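Local coordinates for protein 6-phospho-beta-d glycosidase (Streptococcus pyogenes, PDB 5FOO) that hydrolyses beta-glucosides, probably 6-phosphorylated ones in particular, as a glycoside hydrolase of family 1 that binds 6-phosphocyclophellitol in its pocket, at residues 8-13 with 458-463; 21-26 with 54-59; 120-125 with 131-136; 128-131 with 136-139; 388-393 with 450-455. The protein carries 1 engineered substitution. One frame throughout, in Å; residues are numbered along the deposited sequence.

Contact 1: residues 8-13 with 458-463; sequences FWWGGA and THNRLI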
# COMPACT_ATOMS: atom_id res chain seq x y z
N PHE A 8 11.59 -10.96 13.61
CA PHE A 8 10.44 -10.79 12.73
C PHE A 8 9.63 -9.56 13.15
O PHE A 8 9.36 -9.31 14.38
CB PHE A 8 9.59 -12.05 12.77
CG PHE A 8 8.72 -12.27 11.55
CD1 PHE A 8 9.28 -12.70 10.34
CD2 PHE A 8 7.36 -12.11 11.63
CE1 PHE A 8 8.48 -12.99 9.23
CE2 PHE A 8 6.55 -12.36 10.52
CZ PHE A 8 7.11 -12.80 9.33
N TRP A 9 9.22 -8.80 12.15
CA TRP A 9 8.41 -7.61 12.41
C TRP A 9 6.94 -8.02 12.63
O TRP A 9 6.38 -8.75 11.82
CB TRP A 9 8.44 -6.64 11.24
CG TRP A 9 9.69 -5.99 10.92
CD1 TRP A 9 10.99 -6.30 11.42
CD2 TRP A 9 9.87 -4.93 9.97
NE1 TRP A 9 11.90 -5.41 10.88
CE2 TRP A 9 11.27 -4.60 9.95
CE3 TRP A 9 9.00 -4.24 9.09
CZ2 TRP A 9 11.80 -3.56 9.14
CZ3 TRP A 9 9.52 -3.23 8.27
CH2 TRP A 9 10.94 -2.93 8.26
N TRP A 10 6.34 -7.51 13.72
CA TRP A 10 4.98 -7.72 13.99
C TRP A 10 4.34 -6.38 14.28
O TRP A 10 4.79 -5.60 15.13
CB TRP A 10 4.78 -8.60 15.18
CG TRP A 10 5.31 -9.98 15.10
CD1 TRP A 10 6.36 -10.49 15.84
CD2 TRP A 10 4.70 -11.12 14.45
NE1 TRP A 10 6.50 -11.82 15.57
CE2 TRP A 10 5.49 -12.23 14.73
CE3 TRP A 10 3.63 -11.27 13.57
CZ2 TRP A 10 5.22 -13.48 14.19
CZ3 TRP A 10 3.38 -12.51 13.07
CH2 TRP A 10 4.17 -13.59 13.37
N GLY A 11 3.26 -6.11 13.57
CA GLY A 11 2.55 -4.85 13.80
C GLY A 11 1.49 -4.70 12.74
O GLY A 11 1.02 -5.69 12.16
N GLY A 12 1.10 -3.48 12.49
CA GLY A 12 0.14 -3.24 11.46
C GLY A 12 0.45 -1.97 10.75
O GLY A 12 1.37 -1.25 11.12
N ALA A 13 -0.32 -1.78 9.68
CA ALA A 13 -0.17 -0.75 8.73
C ALA A 13 -1.45 0.14 8.63
O ALA A 13 -2.60 -0.35 8.71
CB ALA A 13 0.09 -1.38 7.39
N THR A 458 4.17 -11.67 20.63
CA THR A 458 4.97 -11.77 21.85
C THR A 458 5.67 -13.10 21.91
O THR A 458 6.81 -13.16 22.23
CB THR A 458 4.08 -11.58 23.10
OG1 THR A 458 3.50 -10.28 23.02
CG2 THR A 458 4.85 -11.70 24.39
N HIS A 459 4.99 -14.19 21.58
CA HIS A 459 5.65 -15.49 21.60
C HIS A 459 6.39 -15.82 20.30
O HIS A 459 7.09 -16.84 20.24
CB HIS A 459 4.66 -16.57 21.97
CG HIS A 459 4.12 -16.41 23.36
ND1 HIS A 459 2.97 -17.03 23.80
CD2 HIS A 459 4.58 -15.68 24.41
CE1 HIS A 459 2.75 -16.70 25.06
NE2 HIS A 459 3.72 -15.89 25.45
N ASN A 460 6.25 -14.97 19.29
CA ASN A 460 6.87 -15.17 17.99
C ASN A 460 6.49 -16.48 17.35
O ASN A 460 7.31 -17.13 16.74
CB ASN A 460 8.39 -14.98 18.06
CG ASN A 460 8.98 -14.53 16.71
OD1 ASN A 460 8.31 -13.85 15.92
ND2 ASN A 460 10.20 -14.97 16.42
N ARG A 461 5.21 -16.85 17.48
CA ARG A 461 4.71 -18.12 16.94
C ARG A 461 3.17 -18.20 16.92
O ARG A 461 2.46 -17.44 17.60
CB ARG A 461 5.25 -19.30 17.79
CG ARG A 461 4.57 -19.38 19.17
CD ARG A 461 5.39 -20.23 20.12
NE ARG A 461 4.58 -20.59 21.27
CZ ARG A 461 5.03 -21.30 22.30
NH1 ARG A 461 6.24 -21.76 22.29
NH2 ARG A 461 4.24 -21.60 23.30
N LEU A 462 2.67 -19.16 16.15
CA LEU A 462 1.25 -19.53 16.07
C LEU A 462 0.95 -20.93 16.66
O LEU A 462 1.79 -21.79 16.57
CB LEU A 462 0.90 -19.72 14.61
CG LEU A 462 0.73 -18.65 13.60
CD1 LEU A 462 0.58 -19.30 12.24
CD2 LEU A 462 -0.52 -17.88 13.91
N ILE A 463 -0.33 -21.15 17.04
CA ILE A 463 -1.01 -22.46 17.40
C ILE A 463 -0.31 -23.01 18.61
O ILE A 463 -0.06 -22.25 19.53
CB ILE A 463 -1.14 -23.62 16.30
CG1 ILE A 463 -1.01 -23.17 14.81
CG2 ILE A 463 -2.47 -24.39 16.53
CD1 ILE A 463 -0.93 -24.29 13.76
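W10 and N460 join the first strand of the (beta/alpha)8 barrel of glycoside hydrolase family 1 to the far end of the chain, a worked example of how a barrel ties its last helix back to its beginning. The polar part is a single hydrogen bond, from W10 NE1 to N460 OD1, 2.7 Å long with an N-H...O angle of 155°. The oxygen sits almost in the indole plane, at the ring edge where the N-H points, whereas the amide plane stands nearly perpendicular to the ring. N460 is the first residue past helix 448-459 and has positive phi; its CG lies anti to the backbone N (chi1 -153°), which carries the amide back across to the tryptophan. The other end of the amide is held, for N460 ND2 bonds to P5 O, so both its polar atoms are engaged. The apolar part is slighter. F8 CD2 stands 3.5 Å above one face of the indole, displaced toward its rim, and F4 meets W10 edge-to-face. Strand 9-13 is thereby tied to the segment after helix 448-459 by two side chains, with no backbone pairing between them. F8 completes the meeting, its CB 3.8 Å from N460 OD1.

Contact 2: residues 21-26 with 54-59; sequences GRFAKQ and AYHQIE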
# COMPACT_ATOMS: atom_id res chain seq x y z
N GLY A 21 -6.70 12.61 10.05
CA GLY A 21 -7.60 13.79 10.02
C GLY A 21 -6.87 14.95 9.38
O GLY A 21 -5.65 14.91 9.23
N ARG A 22 -7.61 15.97 8.96
CA ARG A 22 -7.05 17.15 8.32
C ARG A 22 -6.69 18.26 9.30
O ARG A 22 -6.30 19.33 8.88
CB ARG A 22 -8.02 17.67 7.29
CG ARG A 22 -8.14 16.70 6.10
CD ARG A 22 -9.05 17.31 4.99
NE ARG A 22 -8.59 18.63 4.54
CZ ARG A 22 -9.27 19.50 3.79
NH1 ARG A 22 -10.51 19.26 3.30
NH2 ARG A 22 -8.72 20.66 3.52
N PHE A 23 -6.76 17.97 10.59
CA PHE A 23 -6.42 18.91 11.62
C PHE A 23 -5.08 19.48 11.31
O PHE A 23 -4.19 18.70 11.11
CB PHE A 23 -6.32 18.21 12.96
CG PHE A 23 -7.59 17.54 13.37
CD1 PHE A 23 -8.61 18.27 13.91
CD2 PHE A 23 -7.73 16.15 13.23
CE1 PHE A 23 -9.79 17.64 14.31
CE2 PHE A 23 -8.90 15.53 13.64
CZ PHE A 23 -9.91 16.28 14.17
N ALA A 24 -4.98 20.83 11.27
CA ALA A 24 -3.75 21.60 10.95
C ALA A 24 -2.98 21.23 9.67
O ALA A 24 -1.76 21.40 9.61
CB ALA A 24 -2.80 21.60 12.12
N LYS A 25 -3.67 20.74 8.65
CA LYS A 25 -3.01 20.28 7.47
C LYS A 25 -3.17 21.33 6.44
O LYS A 25 -4.29 21.64 6.06
CB LYS A 25 -3.54 18.90 6.98
CG LYS A 25 -2.59 18.18 6.03
CD LYS A 25 -3.05 16.77 5.66
CE LYS A 25 -4.20 16.85 4.67
NZ LYS A 25 -4.69 15.55 4.13
N GLN A 26 -2.06 21.82 5.92
CA GLN A 26 -2.07 23.01 5.09
C GLN A 26 -2.77 22.81 3.75
O GLN A 26 -3.41 23.73 3.24
CB GLN A 26 -0.63 23.50 4.89
CG GLN A 26 -0.50 24.76 4.08
CD GLN A 26 0.93 25.30 3.97
OE1 GLN A 26 1.86 24.94 4.69
NE2 GLN A 26 1.10 26.20 3.06
N ALA A 54 -5.77 10.40 14.53
CA ALA A 54 -4.36 10.17 14.84
C ALA A 54 -3.55 11.48 15.00
O ALA A 54 -2.54 11.50 15.73
CB ALA A 54 -3.71 9.25 13.83
N TYR A 55 -3.99 12.57 14.37
CA TYR A 55 -3.37 13.84 14.65
C TYR A 55 -3.23 14.08 16.19
O TYR A 55 -2.16 14.51 16.68
CB TYR A 55 -4.04 15.02 13.94
CG TYR A 55 -3.32 16.33 14.23
CD1 TYR A 55 -2.20 16.70 13.50
CD2 TYR A 55 -3.72 17.18 15.28
CE1 TYR A 55 -1.49 17.85 13.81
CE2 TYR A 55 -3.04 18.36 15.55
CZ TYR A 55 -1.92 18.68 14.82
OH TYR A 55 -1.19 19.86 15.06
N HIS A 56 -4.31 13.77 16.93
CA HIS A 56 -4.34 13.94 18.36
C HIS A 56 -3.90 12.70 19.12
O HIS A 56 -3.20 12.82 20.11
CB HIS A 56 -5.73 14.37 18.79
CG HIS A 56 -6.17 15.69 18.23
ND1 HIS A 56 -7.19 15.80 17.31
CD2 HIS A 56 -5.80 16.95 18.53
CE1 HIS A 56 -7.39 17.08 17.04
NE2 HIS A 56 -6.55 17.80 17.76
N GLN A 57 -4.24 11.52 18.66
CA GLN A 57 -4.07 10.30 19.45
C GLN A 57 -2.89 9.38 19.11
O GLN A 57 -2.82 8.29 19.64
CB GLN A 57 -5.37 9.48 19.33
CG GLN A 57 -6.57 10.19 19.96
CD GLN A 57 -7.72 9.23 20.22
OE1 GLN A 57 -7.54 8.21 20.89
NE2 GLN A 57 -8.89 9.50 19.66
N ILE A 58 -1.99 9.79 18.24
CA ILE A 58 -0.88 8.93 17.88
C ILE A 58 -0.10 8.43 19.09
O ILE A 58 0.23 7.21 19.17
CB ILE A 58 0.03 9.55 16.75
CG1 ILE A 58 0.97 8.49 16.20
CG2 ILE A 58 0.78 10.75 17.28
CD1 ILE A 58 0.30 7.30 15.57
N GLU A 59 0.19 9.29 20.05
CA GLU A 59 0.98 8.87 21.23
C GLU A 59 0.23 7.81 22.01
O GLU A 59 0.77 6.73 22.25
CB GLU A 59 1.26 10.01 22.22
CG GLU A 59 2.30 11.00 21.80
CD GLU A 59 1.75 12.11 20.93
OE1 GLU A 59 0.53 12.09 20.53
OE2 GLU A 59 2.58 12.99 20.62
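F23 reaches from a type II beta turn, R22 to K25, onto the start of helix 54-67, a surface contact between a loop and a helix of the family 1 (beta/alpha)8 barrel. Its aromatic part is a T-shaped pair: the edge of H56 points at the face of F23, with ring planes at 66° and centroids 4.5 Å apart. H56 CE1 sits over the centre of the phenyl ring, and H56 ND1 is bonded to D53, which should limit rotation of the imidazole. Apolar packing falls to Y55. Its extended first torsion (chi1 -178°) swings the ring toward the turn, where CD2 comes 3.6 Å from F23 CB. The carbonyl of F23 lies over one face of the same phenol ring while accepting a bond from R81 NH1. Polar ends are satisfied beyond the pair, as Y55 OH bonds to D94 OD1. Next to that hydroxyl lies the methyl of A24, whose CB is 3.8 Å from Y55 OH.

Contact 3: residues 120-125 with 131-136; sequences FDLPIA and GGWESK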
# COMPACT_ATOMS: atom_id res chain seq x y z
N PHE A 120 -1.71 7.31 -2.09
CA PHE A 120 -2.82 7.84 -2.88
C PHE A 120 -3.11 9.31 -2.58
O PHE A 120 -4.28 9.75 -2.69
CB PHE A 120 -4.12 7.04 -2.59
CG PHE A 120 -3.98 5.52 -2.64
CD1 PHE A 120 -2.95 4.86 -3.27
CD2 PHE A 120 -4.97 4.76 -2.04
CE1 PHE A 120 -2.88 3.44 -3.29
CE2 PHE A 120 -4.93 3.36 -2.05
CZ PHE A 120 -3.89 2.70 -2.69
N ASP A 121 -2.07 10.07 -2.19
CA ASP A 121 -2.29 11.40 -1.67
C ASP A 121 -1.47 12.51 -2.27
O ASP A 121 -1.04 13.41 -1.57
CB ASP A 121 -2.17 11.41 -0.12
CG ASP A 121 -0.74 11.10 0.37
OD1 ASP A 121 0.01 10.41 -0.36
OD2 ASP A 121 -0.39 11.55 1.50
N LEU A 122 -1.36 12.50 -3.59
CA LEU A 122 -0.88 13.65 -4.33
C LEU A 122 -1.62 14.92 -3.90
O LEU A 122 -2.86 14.93 -3.77
CB LEU A 122 -1.04 13.39 -5.84
CG LEU A 122 -0.54 14.50 -6.73
CD1 LEU A 122 0.95 14.35 -7.00
CD2 LEU A 122 -1.32 14.54 -8.04
N PRO A 123 -0.91 16.03 -3.70
CA PRO A 123 -1.60 17.34 -3.55
C PRO A 123 -2.46 17.73 -4.77
O PRO A 123 -1.97 17.76 -5.93
CB PRO A 123 -0.47 18.34 -3.43
CG PRO A 123 0.73 17.58 -3.06
CD PRO A 123 0.55 16.20 -3.71
N ILE A 124 -3.72 18.04 -4.52
CA ILE A 124 -4.59 18.59 -5.60
C ILE A 124 -3.94 19.76 -6.33
O ILE A 124 -4.06 19.86 -7.54
CB ILE A 124 -6.02 18.92 -5.09
CG1 ILE A 124 -7.02 19.10 -6.26
CG2 ILE A 124 -5.98 20.14 -4.20
CD1 ILE A 124 -7.20 17.87 -7.15
N ALA A 125 -3.16 20.62 -5.67
CA ALA A 125 -2.65 21.78 -6.43
C ALA A 125 -1.70 21.33 -7.54
O ALA A 125 -1.63 21.97 -8.61
CB ALA A 125 -1.97 22.83 -5.52
N GLY A 131 -1.04 18.27 -14.10
CA GLY A 131 -1.42 16.92 -14.42
C GLY A 131 -0.88 15.88 -13.41
O GLY A 131 -0.98 14.66 -13.64
N GLY A 132 -0.36 16.34 -12.29
CA GLY A 132 -0.04 15.38 -11.25
C GLY A 132 1.11 14.46 -11.62
O GLY A 132 2.12 14.92 -12.13
N TRP A 133 0.93 13.17 -11.39
CA TRP A 133 1.93 12.18 -11.76
C TRP A 133 2.18 12.11 -13.28
O TRP A 133 3.13 11.45 -13.74
CB TRP A 133 1.55 10.79 -11.22
CG TRP A 133 1.53 10.73 -9.72
CD1 TRP A 133 0.44 10.53 -8.95
CD2 TRP A 133 2.64 10.92 -8.83
NE1 TRP A 133 0.80 10.53 -7.62
CE2 TRP A 133 2.13 10.77 -7.51
CE3 TRP A 133 3.99 11.16 -9.00
CZ2 TRP A 133 2.94 10.85 -6.37
CZ3 TRP A 133 4.84 11.25 -7.86
CH2 TRP A 133 4.31 11.09 -6.57
N GLU A 134 1.33 12.77 -14.07
CA GLU A 134 1.62 12.85 -15.52
C GLU A 134 2.81 13.72 -15.73
O GLU A 134 3.39 13.63 -16.75
CB GLU A 134 0.45 13.40 -16.34
CG GLU A 134 -0.87 12.67 -16.19
CD GLU A 134 -2.04 13.60 -16.51
OE1 GLU A 134 -1.89 14.40 -17.43
OE2 GLU A 134 -3.05 13.59 -15.82
N SER A 135 3.22 14.53 -14.76
CA SER A 135 4.31 15.46 -15.00
C SER A 135 5.64 15.05 -14.36
O SER A 135 5.70 14.83 -13.12
CB SER A 135 3.92 16.83 -14.52
OG SER A 135 5.09 17.58 -14.25
N LYS A 136 6.70 15.05 -15.18
CA LYS A 136 8.05 14.81 -14.64
C LYS A 136 8.56 15.93 -13.75
O LYS A 136 9.43 15.69 -12.88
CB LYS A 136 9.00 14.46 -15.75
CG LYS A 136 8.58 13.13 -16.43
CD LYS A 136 9.48 12.76 -17.62
CE LYS A 136 9.03 11.44 -18.23
NZ LYS A 136 10.01 10.95 -19.22
O HOH W 1 -1.74 10.00 -5.69
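The indole of W133 has the methyl CD1 of L122 over one face and a water at its edge, in the ring plane. CD1 stands 4.0 Å from the centroid of the five-membered ring, 20° off the ring normal: a CH-pi contact, displaced toward CE2. At the edge the indole N-H is spent on the water, with W133 NE1 3.2 Å from its oxygen; the same water accepts from L122 N at 3.3 Å. It thus bridges the two segments beside the methyl contact, accepting from two donors, both at rather long range. The leucine divides its methyls between two partners. A chi1 of -178° stretches the branch away from its own main-chain N and toward the facing loop, where CD2 meets G132 CA at 3.6 Å. The backbone of G132, with positive phi, lies close against this methyl, and the absence of a side chain there permits the approach. Around the pair, W79 touches both L122 and W133, and F142 meets the indole edge-to-face. This is buried loop-to-loop packing after the third barrel strand of a (beta/alpha)8 fold, where the connection following H119, a residue of the ligand pocket, closes on the turn between helices 124-130 and 136-153.

Contact 4: residues 128-131 with 136-139; sequences QAYG and KHVV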
# COMPACT_ATOMS: atom_id res chain seq x y z
N GLN A 128 -3.84 20.00 -10.45
CA GLN A 128 -4.46 21.15 -11.20
C GLN A 128 -3.41 21.88 -12.01
O GLN A 128 -3.57 22.09 -13.19
CB GLN A 128 -5.21 22.12 -10.25
CG GLN A 128 -6.51 21.54 -9.66
CD GLN A 128 -7.13 22.35 -8.50
OE1 GLN A 128 -6.47 23.11 -7.80
NE2 GLN A 128 -8.39 22.09 -8.25
N ALA A 129 -2.28 22.20 -11.40
CA ALA A 129 -1.24 22.89 -12.11
C ALA A 129 -0.52 22.11 -13.22
O ALA A 129 -0.11 22.71 -14.24
CB ALA A 129 -0.22 23.46 -11.13
N TYR A 130 -0.30 20.80 -13.04
CA TYR A 130 0.57 20.09 -13.98
C TYR A 130 0.13 18.75 -14.48
O TYR A 130 0.87 18.13 -15.17
CB TYR A 130 1.91 19.86 -13.32
CG TYR A 130 2.61 21.06 -12.76
CD1 TYR A 130 3.21 22.02 -13.63
CD2 TYR A 130 2.78 21.21 -11.38
CE1 TYR A 130 3.88 23.11 -13.11
CE2 TYR A 130 3.44 22.29 -10.85
CZ TYR A 130 3.99 23.24 -11.72
OH TYR A 130 4.65 24.29 -11.17
N GLY A 131 -1.04 18.27 -14.10
CA GLY A 131 -1.42 16.92 -14.42
C GLY A 131 -0.88 15.88 -13.41
O GLY A 131 -0.98 14.66 -13.64
N LYS A 136 6.70 15.05 -15.18
CA LYS A 136 8.05 14.81 -14.64
C LYS A 136 8.56 15.93 -13.75
O LYS A 136 9.43 15.69 -12.88
CB LYS A 136 9.00 14.46 -15.75
CG LYS A 136 8.58 13.13 -16.43
CD LYS A 136 9.48 12.76 -17.62
CE LYS A 136 9.03 11.44 -18.23
NZ LYS A 136 10.01 10.95 -19.22
N HIS A 137 7.99 17.13 -13.87
CA HIS A 137 8.29 18.20 -12.91
C HIS A 137 7.72 17.87 -11.53
O HIS A 137 8.39 18.00 -10.53
CB HIS A 137 7.78 19.55 -13.40
CG HIS A 137 7.97 20.65 -12.40
ND1 HIS A 137 9.21 21.06 -11.98
CD2 HIS A 137 7.07 21.42 -11.75
CE1 HIS A 137 9.07 22.06 -11.13
NE2 HIS A 137 7.78 22.29 -10.97
N VAL A 138 6.48 17.40 -11.50
CA VAL A 138 5.89 16.89 -10.27
C VAL A 138 6.72 15.79 -9.59
O VAL A 138 6.84 15.77 -8.33
CB VAL A 138 4.44 16.42 -10.48
CG1 VAL A 138 3.95 15.54 -9.31
CG2 VAL A 138 3.55 17.64 -10.70
N VAL A 139 7.24 14.88 -10.39
CA VAL A 139 8.16 13.85 -9.90
C VAL A 139 9.34 14.48 -9.21
O VAL A 139 9.75 14.03 -8.15
CB VAL A 139 8.67 12.96 -11.01
CG1 VAL A 139 9.92 12.18 -10.59
CG2 VAL A 139 7.55 12.00 -11.39
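The backbones of Y130 and V138 approach to 7.2 Å between CA atoms where helix 124-130 ends, G131 adopts positive phi, and the chain turns into helix 136-153. Y130 bears the contact. Its phenol ring receives the edge of H137 on one face in a T-shaped pair, with the planes at 72° and the centroids 5.0 Å apart. The touching atom is H137 CD2, 3.6 Å from Y130 CZ, so the imidazole meets the hydroxyl end of the ring rather than its middle. The opposite face carries the methyl of A129. Nearer the backbone, V138 CG2 packs 3.7 Å from Y130 CD2, approaching the ring obliquely. The histidine gets there by holding CG anti to its main-chain nitrogen (chi1 175°), which directs the imidazole toward the phenol. V138 also touches L122, and S135 OG caps the start of helix 136-153 through V138 N. The polar ends converge on one carboxylate: Y130 OH bonds to E87 OE2 and H137 NE2 to E87 OE1. A common acidic partner would restrain both rings at their polar ends, and its charge would probably favour a protonated imidazole, though the two rings touch each other through carbon.

Contact 5: residues 388-393 with 450-455; sequences YRIQFL and AYWFKK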
# COMPACT_ATOMS: atom_id res chain seq x y z
N TYR A 388 -13.87 -14.44 13.01
CA TYR A 388 -13.62 -14.42 11.56
C TYR A 388 -12.25 -13.76 11.23
O TYR A 388 -11.57 -14.19 10.33
CB TYR A 388 -14.73 -13.70 10.80
CG TYR A 388 -15.08 -12.36 11.39
CD1 TYR A 388 -16.07 -12.25 12.36
CD2 TYR A 388 -14.45 -11.20 10.95
CE1 TYR A 388 -16.38 -11.01 12.93
CE2 TYR A 388 -14.78 -9.95 11.49
CZ TYR A 388 -15.75 -9.87 12.48
OH TYR A 388 -16.08 -8.69 13.05
N ARG A 389 -11.85 -12.70 11.93
CA ARG A 389 -10.58 -11.99 11.63
C ARG A 389 -9.34 -12.80 12.12
O ARG A 389 -8.35 -12.97 11.42
CB ARG A 389 -10.60 -10.59 12.24
CG ARG A 389 -9.33 -9.80 11.93
CD ARG A 389 -9.49 -8.34 12.21
NE ARG A 389 -10.47 -7.80 11.30
CZ ARG A 389 -11.68 -7.37 11.64
NH1 ARG A 389 -12.11 -7.38 12.92
NH2 ARG A 389 -12.50 -6.93 10.65
N ILE A 390 -9.45 -13.32 13.34
CA ILE A 390 -8.48 -14.30 13.88
C ILE A 390 -8.24 -15.46 12.92
O ILE A 390 -7.09 -15.72 12.50
CB ILE A 390 -8.93 -14.83 15.23
CG1 ILE A 390 -8.87 -13.66 16.24
CG2 ILE A 390 -8.07 -16.04 15.67
CD1 ILE A 390 -9.42 -13.98 17.63
N GLN A 391 -9.33 -16.09 12.49
CA GLN A 391 -9.22 -17.15 11.54
C GLN A 391 -8.55 -16.69 10.24
O GLN A 391 -7.59 -17.33 9.74
CB GLN A 391 -10.60 -17.70 11.24
CG GLN A 391 -10.59 -18.90 10.32
CD GLN A 391 -9.91 -20.08 11.01
OE1 GLN A 391 -9.98 -20.22 12.26
NE2 GLN A 391 -9.23 -20.92 10.22
N PHE A 392 -9.03 -15.61 9.64
CA PHE A 392 -8.41 -15.11 8.40
C PHE A 392 -6.90 -14.86 8.62
O PHE A 392 -6.09 -15.28 7.81
CB PHE A 392 -9.14 -13.82 7.94
CG PHE A 392 -8.61 -13.16 6.67
CD1 PHE A 392 -7.50 -12.31 6.70
CD2 PHE A 392 -9.32 -13.24 5.46
CE1 PHE A 392 -7.07 -11.64 5.55
CE2 PHE A 392 -8.90 -12.58 4.35
CZ PHE A 392 -7.79 -11.76 4.37
N LEU A 393 -6.54 -14.09 9.64
CA LEU A 393 -5.10 -13.76 9.87
C LEU A 393 -4.29 -15.04 10.08
O LEU A 393 -3.26 -15.25 9.45
CB LEU A 393 -4.91 -12.78 11.02
CG LEU A 393 -5.56 -11.39 10.81
CD1 LEU A 393 -5.37 -10.54 12.04
CD2 LEU A 393 -5.12 -10.63 9.57
N ALA A 450 -7.11 -8.42 18.60
CA ALA A 450 -5.95 -7.72 19.15
C ALA A 450 -5.21 -8.56 20.20
O ALA A 450 -3.97 -8.50 20.24
CB ALA A 450 -6.38 -6.40 19.77
N TYR A 451 -5.96 -9.27 21.07
CA TYR A 451 -5.38 -10.14 22.10
C TYR A 451 -4.83 -11.40 21.48
O TYR A 451 -3.81 -11.92 21.93
CB TYR A 451 -6.36 -10.43 23.27
CG TYR A 451 -6.70 -9.15 23.97
CD1 TYR A 451 -5.74 -8.46 24.75
CD2 TYR A 451 -7.95 -8.58 23.83
CE1 TYR A 451 -6.05 -7.25 25.35
CE2 TYR A 451 -8.26 -7.38 24.40
CZ TYR A 451 -7.31 -6.73 25.15
OH TYR A 451 -7.66 -5.56 25.70
N TRP A 452 -5.44 -11.88 20.41
CA TRP A 452 -4.87 -13.03 19.74
C TRP A 452 -3.53 -12.67 19.09
O TRP A 452 -2.54 -13.45 19.18
CB TRP A 452 -5.82 -13.64 18.74
CG TRP A 452 -5.19 -14.69 17.86
CD1 TRP A 452 -5.10 -16.04 18.09
CD2 TRP A 452 -4.62 -14.45 16.58
NE1 TRP A 452 -4.44 -16.64 17.03
CE2 TRP A 452 -4.14 -15.68 16.10
CE3 TRP A 452 -4.42 -13.29 15.80
CZ2 TRP A 452 -3.50 -15.80 14.87
CZ3 TRP A 452 -3.79 -13.40 14.59
CH2 TRP A 452 -3.35 -14.65 14.12
N PHE A 453 -3.47 -11.50 18.43
CA PHE A 453 -2.28 -11.16 17.67
C PHE A 453 -1.17 -10.80 18.66
O PHE A 453 -0.03 -11.02 18.39
CB PHE A 453 -2.56 -9.97 16.73
CG PHE A 453 -1.41 -9.65 15.81
CD1 PHE A 453 -1.00 -10.56 14.87
CD2 PHE A 453 -0.81 -8.41 15.84
CE1 PHE A 453 0.05 -10.28 14.01
CE2 PHE A 453 0.19 -8.08 14.93
CZ PHE A 453 0.65 -9.04 14.06
N LYS A 454 -1.54 -10.23 19.81
CA LYS A 454 -0.60 -9.95 20.90
C LYS A 454 0.21 -11.17 21.31
O LYS A 454 1.43 -11.09 21.47
CB LYS A 454 -1.31 -9.36 22.11
CG LYS A 454 -0.40 -9.05 23.31
CD LYS A 454 -1.18 -8.88 24.62
CE LYS A 454 -0.20 -8.69 25.78
NZ LYS A 454 -0.92 -8.06 26.92
N LYS A 455 -0.50 -12.28 21.48
CA LYS A 455 0.09 -13.56 21.77
C LYS A 455 1.06 -14.02 20.70
O LYS A 455 2.16 -14.46 21.01
CB LYS A 455 -1.02 -14.61 21.96
CG LYS A 455 -0.48 -15.89 22.60
CD LYS A 455 -1.59 -16.87 22.88
CE LYS A 455 -1.01 -18.15 23.48
NZ LYS A 455 -2.09 -19.00 24.07
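I390 and W452 form the tight part of this helix-helix contact, in which helices 387-405 and 448-459 of the (beta/alpha)8 barrel lie side by side. I390 CG2 stands directly over the five-membered ring of the indole, 3.7 Å from its centroid and only 3° off the normal, a well-centred CH-pi contact. The other branch runs back along the tryptophan side chain, with I390 CD1 3.8 Å from W452 CB. In W452 a chi1 of 170° carries the indole across to helix 387-405, and a chi2 of 89° turns its face to I390. L393 completes the grip one helical turn on: its CB lies 3.8 Å from W452 CZ3, meeting the six-membered ring obliquely. This inner side continues into the barrel, since L393 and F453 both touch Y413 and V415 of strand 410-416. The outer side is looser. Q391 and K455 are exposed there, while I390 and W452 are themselves only partly buried, so the isoleucine-indole pair straddles the border between interior and solvent. Every contact between the two segments is carbon against ring or carbon, with no polar group crossing. Within these two segments the helices are therefore matched by shape and dispersion, without a polar link.

Overall arrangement
All five contacts belong to one (beta/alpha)8 barrel; contact 1 spans the chain, with the other four nested between its segments. Along the sequence contact 2 precedes contacts 3 and 4, and contact 5 comes last. Contacts 1 and 5, centres 10 Å apart, share helix 448-459 and touch through W10 with F453 and L462 with W452; contacts 3 and 4, centres 6 Å apart, share helix 124-130, G131 and K136. These clusters lie on opposite sides of the chain's centre, the centres of contacts 4 and 5 being 43 Å apart. Contact 2 touches neither, centred 28 Å from contact 1 and 23 Å from contact 3. Outer helices and loops thus pack together, and against the first strand, in two regions.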